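Local atomic coordinates of potential RNA-dependent RNA polymerase (Human picobirnavirus, PDB entry 5I62), a protein that catalyses RNA-templated RNA synthesis from ribonucleoside triphosphates and is thought to serve both transcription and replication of the double-stranded RNA genome of the virus. Residues Phe23-Ser28 / Ser80-Leu85; Val202-Pro207 / Met320-Gly325. All blocks are in the same frame, centred on the assembly; numbering follows the deposited sequence.

Contact 1 of 2, residues Phe23-Ser28 / Ser80-Leu85; sequences FSNVVS and SVMLPL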
loop_
_atom_site.group_PDB
_atom_site.type_symbol
_atom_site.label_atom_id
_atom_site.label_comp_id
_atom_site.label_asym_id
_atom_site.label_seq_id
_atom_site.Cartn_x
_atom_site.Cartn_y
_atom_site.Cartn_z
ATOM N N PHE A 23 12.193 -20.082 -3.704
ATOM C CA PHE A 23 13.347 -19.648 -2.928
ATOM C C PHE A 23 14.629 -19.616 -3.757
ATOM O O PHE A 23 15.531 -18.815 -3.461
ATOM C CB PHE A 23 13.508 -20.513 -1.686
ATOM C CG PHE A 23 12.584 -20.117 -0.566
ATOM C CD1 PHE A 23 12.618 -18.816 -0.068
ATOM C CD2 PHE A 23 11.673 -21.009 -0.030
ATOM C CE1 PHE A 23 11.784 -18.420 0.972
ATOM C CE2 PHE A 23 10.825 -20.616 1.010
ATOM C CZ PHE A 23 10.890 -19.316 1.507
ATOM N N SER A 24 14.736 -20.457 -4.792
ATOM C CA SER A 24 15.857 -20.327 -5.723
ATOM C C SER A 24 15.856 -18.952 -6.365
ATOM O O SER A 24 16.906 -18.338 -6.541
ATOM C CB SER A 24 15.786 -21.389 -6.826
ATOM O OG SER A 24 15.828 -22.685 -6.273
ATOM N N ASN A 25 14.680 -18.486 -6.776
ATOM C CA ASN A 25 14.583 -17.163 -7.369
ATOM C C ASN A 25 14.887 -16.070 -6.343
ATOM O O ASN A 25 15.499 -15.046 -6.683
ATOM C CB ASN A 25 13.206 -16.969 -7.989
ATOM C CG ASN A 25 13.058 -15.621 -8.653
ATOM O OD1 ASN A 25 12.240 -14.796 -8.229
ATOM N ND2 ASN A 25 13.873 -15.366 -9.671
ATOM N N VAL A 26 14.486 -16.270 -5.084
ATOM C CA VAL A 26 14.864 -15.320 -4.031
ATOM C C VAL A 26 16.385 -15.225 -3.921
ATOM O O VAL A 26 16.957 -14.132 -3.830
ATOM C CB VAL A 26 14.236 -15.710 -2.681
ATOM C CG1 VAL A 26 14.857 -14.859 -1.553
ATOM C CG2 VAL A 26 12.705 -15.539 -2.711
ATOM N N VAL A 27 17.060 -16.375 -3.917
ATOM C CA VAL A 27 18.516 -16.391 -3.796
ATOM C C VAL A 27 19.158 -15.722 -5.008
ATOM O O VAL A 27 20.089 -14.916 -4.873
ATOM C CB VAL A 27 19.034 -17.835 -3.623
ATOM C CG1 VAL A 27 20.559 -17.851 -3.644
ATOM C CG2 VAL A 27 18.517 -18.454 -2.333
ATOM N N SER A 28 18.672 -16.051 -6.214
ATOM C CA SER A 28 19.338 -15.577 -7.426
ATOM C C SER A 28 19.013 -14.124 -7.749
ATOM O O SER A 28 19.846 -13.425 -8.332
ATOM C CB SER A 28 18.963 -16.448 -8.631
ATOM O OG SER A 28 17.609 -16.264 -9.027
ATOM N N SER A 80 11.631 -3.921 -12.504
ATOM C CA SER A 80 11.690 -5.371 -12.454
ATOM C C SER A 80 12.952 -5.907 -11.803
ATOM O O SER A 80 13.030 -7.111 -11.538
ATOM C CB SER A 80 11.575 -5.923 -13.867
ATOM O OG SER A 80 12.670 -5.463 -14.640
ATOM N N VAL A 81 13.956 -5.066 -11.584
ATOM C CA VAL A 81 15.254 -5.575 -11.150
ATOM C C VAL A 81 15.159 -5.938 -9.676
ATOM O O VAL A 81 15.068 -5.064 -8.806
ATOM C CB VAL A 81 16.390 -4.580 -11.420
ATOM C CG1 VAL A 81 17.711 -5.135 -10.897
ATOM C CG2 VAL A 81 16.487 -4.283 -12.913
ATOM N N MET A 82 15.194 -7.230 -9.401
ATOM C CA MET A 82 15.131 -7.768 -8.056
ATOM C C MET A 82 16.521 -8.241 -7.631
ATOM O O MET A 82 17.101 -9.133 -8.261
ATOM C CB MET A 82 14.108 -8.907 -8.026
ATOM C CG MET A 82 14.089 -9.698 -6.757
ATOM S SD MET A 82 13.007 -11.149 -6.940
ATOM C CE MET A 82 12.982 -11.693 -5.251
ATOM N N LEU A 83 17.052 -7.655 -6.563
ATOM C CA LEU A 83 18.391 -7.994 -6.127
ATOM C C LEU A 83 18.416 -9.388 -5.502
ATOM O O LEU A 83 17.398 -9.869 -5.000
ATOM C CB LEU A 83 18.907 -6.970 -5.125
ATOM C CG LEU A 83 19.117 -5.518 -5.587
ATOM C CD1 LEU A 83 19.687 -4.684 -4.459
ATOM C CD2 LEU A 83 20.032 -5.464 -6.801
ATOM N N PRO A 84 19.568 -10.056 -5.518
ATOM C CA PRO A 84 19.690 -11.351 -4.831
ATOM C C PRO A 84 19.488 -11.187 -3.337
ATOM O O PRO A 84 19.688 -10.108 -2.777
ATOM C CB PRO A 84 21.127 -11.802 -5.126
ATOM C CG PRO A 84 21.613 -10.939 -6.237
ATOM C CD PRO A 84 20.794 -9.677 -6.251
ATOM N N LEU A 85 19.122 -12.297 -2.695
ATOM C CA LEU A 85 18.916 -12.322 -1.249
ATOM C C LEU A 85 20.123 -11.773 -0.494
ATOM O O LEU A 85 19.981 -11.017 0.477
ATOM C CB LEU A 85 18.614 -13.755 -0.796
ATOM C CG LEU A 85 18.465 -13.941 0.715
ATOM C CD1 LEU A 85 17.242 -13.164 1.258
ATOM C CD2 LEU A 85 18.388 -15.414 1.079
HETATM O O HOH W 1 15.844 -11.710 -3.715
#

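Contact 2 of 2, residues Val202-Pro207 / Met320-Gly325; sequences VVWMFP and MGSGSG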
loop_
_atom_site.group_PDB
_atom_site.type_symbol
_atom_site.label_atom_id
_atom_site.label_comp_id
_atom_site.label_asym_id
_atom_site.label_seq_id
_atom_site.Cartn_x
_atom_site.Cartn_y
_atom_site.Cartn_z
ATOM N N VAL A 202 10.254 -5.233 0.717
ATOM C CA VAL A 202 10.061 -6.511 1.380
ATOM C C VAL A 202 8.568 -6.740 1.553
ATOM O O VAL A 202 7.844 -5.846 2.004
ATOM C CB VAL A 202 10.789 -6.549 2.732
ATOM C CG1 VAL A 202 10.392 -7.787 3.512
ATOM C CG2 VAL A 202 12.291 -6.495 2.536
ATOM N N VAL A 203 8.098 -7.924 1.159
ATOM C CA VAL A 203 6.730 -8.352 1.414
ATOM C C VAL A 203 6.776 -9.521 2.389
ATOM O O VAL A 203 7.531 -10.475 2.176
ATOM C CB VAL A 203 5.996 -8.760 0.121
ATOM C CG1 VAL A 203 4.560 -9.194 0.445
ATOM C CG2 VAL A 203 5.988 -7.613 -0.863
ATOM N N TRP A 204 5.978 -9.441 3.451
ATOM C CA TRP A 204 5.769 -10.556 4.367
ATOM C C TRP A 204 4.536 -11.323 3.889
ATOM O O TRP A 204 3.404 -10.895 4.106
ATOM C CB TRP A 204 5.600 -10.064 5.801
ATOM C CG TRP A 204 6.840 -9.462 6.405
ATOM C CD1 TRP A 204 7.503 -8.337 5.993
ATOM C CD2 TRP A 204 7.578 -9.977 7.518
ATOM N NE1 TRP A 204 8.601 -8.115 6.796
ATOM C CE2 TRP A 204 8.678 -9.116 7.727
ATOM C CE3 TRP A 204 7.423 -11.091 8.351
ATOM C CZ2 TRP A 204 9.606 -9.327 8.742
ATOM C CZ3 TRP A 204 8.340 -11.297 9.361
ATOM C CH2 TRP A 204 9.429 -10.425 9.543
ATOM N N MET A 205 4.752 -12.454 3.217
ATOM C CA MET A 205 3.648 -13.250 2.673
ATOM C C MET A 205 3.164 -14.176 3.787
ATOM O O MET A 205 3.847 -15.133 4.151
ATOM C CB MET A 205 4.102 -14.026 1.439
ATOM C CG MET A 205 4.438 -13.141 0.245
ATOM S SD MET A 205 5.207 -14.113 -1.081
ATOM C CE MET A 205 5.401 -12.858 -2.311
ATOM N N PHE A 206 1.992 -13.871 4.350
ATOM C CA PHE A 206 1.517 -14.495 5.578
ATOM C C PHE A 206 0.847 -15.834 5.299
ATOM O O PHE A 206 0.273 -16.027 4.233
ATOM C CB PHE A 206 0.512 -13.589 6.287
ATOM C CG PHE A 206 1.127 -12.649 7.279
ATOM C CD1 PHE A 206 2.182 -11.835 6.918
ATOM C CD2 PHE A 206 0.651 -12.579 8.572
ATOM C CE1 PHE A 206 2.751 -10.950 7.819
ATOM C CE2 PHE A 206 1.212 -11.692 9.490
ATOM C CZ PHE A 206 2.272 -10.881 9.106
ATOM N N PRO A 207 0.882 -16.751 6.271
ATOM C CA PRO A 207 0.071 -17.970 6.175
ATOM C C PRO A 207 -1.402 -17.629 6.048
ATOM O O PRO A 207 -1.910 -16.732 6.724
ATOM C CB PRO A 207 0.354 -18.701 7.498
ATOM C CG PRO A 207 1.648 -18.132 7.993
ATOM C CD PRO A 207 1.621 -16.680 7.547
ATOM N N MET A 320 5.939 -3.986 11.674
ATOM C CA MET A 320 4.778 -4.468 10.942
ATOM C C MET A 320 5.199 -5.403 9.820
ATOM O O MET A 320 5.932 -5.008 8.913
ATOM C CB MET A 320 3.984 -3.304 10.369
ATOM C CG MET A 320 2.907 -3.749 9.412
ATOM S SD MET A 320 1.618 -4.683 10.264
ATOM C CE MET A 320 0.746 -3.311 11.067
ATOM N N GLY A 321 4.714 -6.644 9.871
ATOM C CA GLY A 321 4.949 -7.555 8.765
ATOM C C GLY A 321 4.158 -7.086 7.563
ATOM O O GLY A 321 2.959 -7.355 7.465
ATOM N N SER A 322 4.813 -6.350 6.664
ATOM C CA SER A 322 4.170 -5.747 5.500
ATOM C C SER A 322 3.502 -6.810 4.641
ATOM O O SER A 322 4.185 -7.469 3.850
ATOM C CB SER A 322 5.198 -4.974 4.665
ATOM O OG SER A 322 6.168 -4.335 5.494
ATOM N N GLY A 323 2.181 -6.992 4.790
ATOM C CA GLY A 323 1.497 -8.155 4.231
ATOM C C GLY A 323 0.453 -8.775 5.148
ATOM O O GLY A 323 -0.357 -9.604 4.716
ATOM N N SER A 324 0.486 -8.401 6.432
ATOM C CA SER A 324 -0.586 -8.741 7.363
ATOM C C SER A 324 -1.943 -8.269 6.856
ATOM O O SER A 324 -2.044 -7.288 6.120
ATOM C CB SER A 324 -0.326 -8.085 8.722
ATOM O OG SER A 324 -1.461 -8.231 9.559
ATOM N N GLY A 325 -3.007 -8.959 7.289
ATOM C CA GLY A 325 -4.349 -8.470 7.012
ATOM C C GLY A 325 -4.665 -7.154 7.712
ATOM O O GLY A 325 -5.609 -6.455 7.321
HETATM O O HOH W 2 -0.054 -12.105 2.944
#

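Contact 1 of 2, residues Phe23-Ser28 / Ser80-Leu85
The flat amide of N25 meets the sulfur of M82, which approaches OD1 from well out of the amide plane, SD lying 3.9 Å from OD1; the P84 ring lies alongside the carbonyl oxygens of V27 and S28, touching them with CB and CG. Helix 17-28 ends here against the irregular 80-85 loop between helices 63-73 and 89-97. The closest ring contact is P84 CB to V27 O, at 3.3 Å; P84 CG lies 3.7 Å from S28 O. The backbones are linked through V26 O. This oxygen receives a weak, bent hydrogen bond from L85 N (3.1 Å, 128° at the hydrogen) and a shorter one from a water, 2.7 Å away, which also donates to L83 O. Carbonyls gathered at the end of a helix carry its partial negative charge, so the peptide N-H and water probably help to offset it. M82 reaches the helix with its chain extended, CG anti to the backbone N (chi1 171°), which carries the methyl CE to V26 CA. Nearby, M82 also touches W186, and L85 touches L184, both on strand 176-189, joining the loop to the large mixed sheet. Apolar packing across the pair rests on the crossing of V26 and L85, with V26 CG1 4.0 Å from L85 CB.

Contact 2 of 2, residues Val202-Pro207 / Met320-Gly325
W204, near the end of strand 199-205, and F206, just beyond it, receive the glycine-serine loop 320-325 that precedes helix 327-345; its sequence is consistent with the motif B loop of viral RNA-dependent RNA polymerases. One direct hydrogen bond joins the backbones: W204 N donates to S322 O at 2.7 Å, with 159° at the hydrogen, approaching from a position tilted 30° from the carbonyl plane. Further along, a water accepts from F206 N and donates to G323 O, extending the polar link. G323 adds a CA-H...O contact, its CA 3.3 Å from W204 O. Its phi of 138° and this close approach leave no room for a side chain. Two CH-pi contacts follow, one to each ring. G321 CA sits over a face of the indole, 3.7 Å from the centroid of the five-membered ring, whereas S324 CA stands almost exactly above the centre of the F206 ring, at 3.9 Å. The loop keeps its turn through S324 N, which bonds to G321 O. The serine hydroxyls are engaged with the surroundings: S322 OG with Y95 and with D266, probably the second aspartate of motif A, and S324 OG with E214. S322 CB lies 3.9 Å from V202 O; over the face of F206, S324 CB comes to 3.8 Å from CZ.

Contact 2 is buried, its centre about 11 Å from the centre of the chain, whereas contact 1 lies about 22 Å out and is only partly buried, its helix end including exposed residues. Their centres are about 18 Å apart and they do not touch, yet both lean on strand 176-189: L85 and M82 reach it from contact 1, and 199-205 pairs with it antiparallel in contact 2. The chemistry differs accordingly. At the periphery, helix-end carbonyls meet a proline, a water and aliphatic side chains; in the interior, aromatic faces press on glycine and serine backbone, next to residues that probably belong to polymerase motifs A and B, probably close to the catalytic centre.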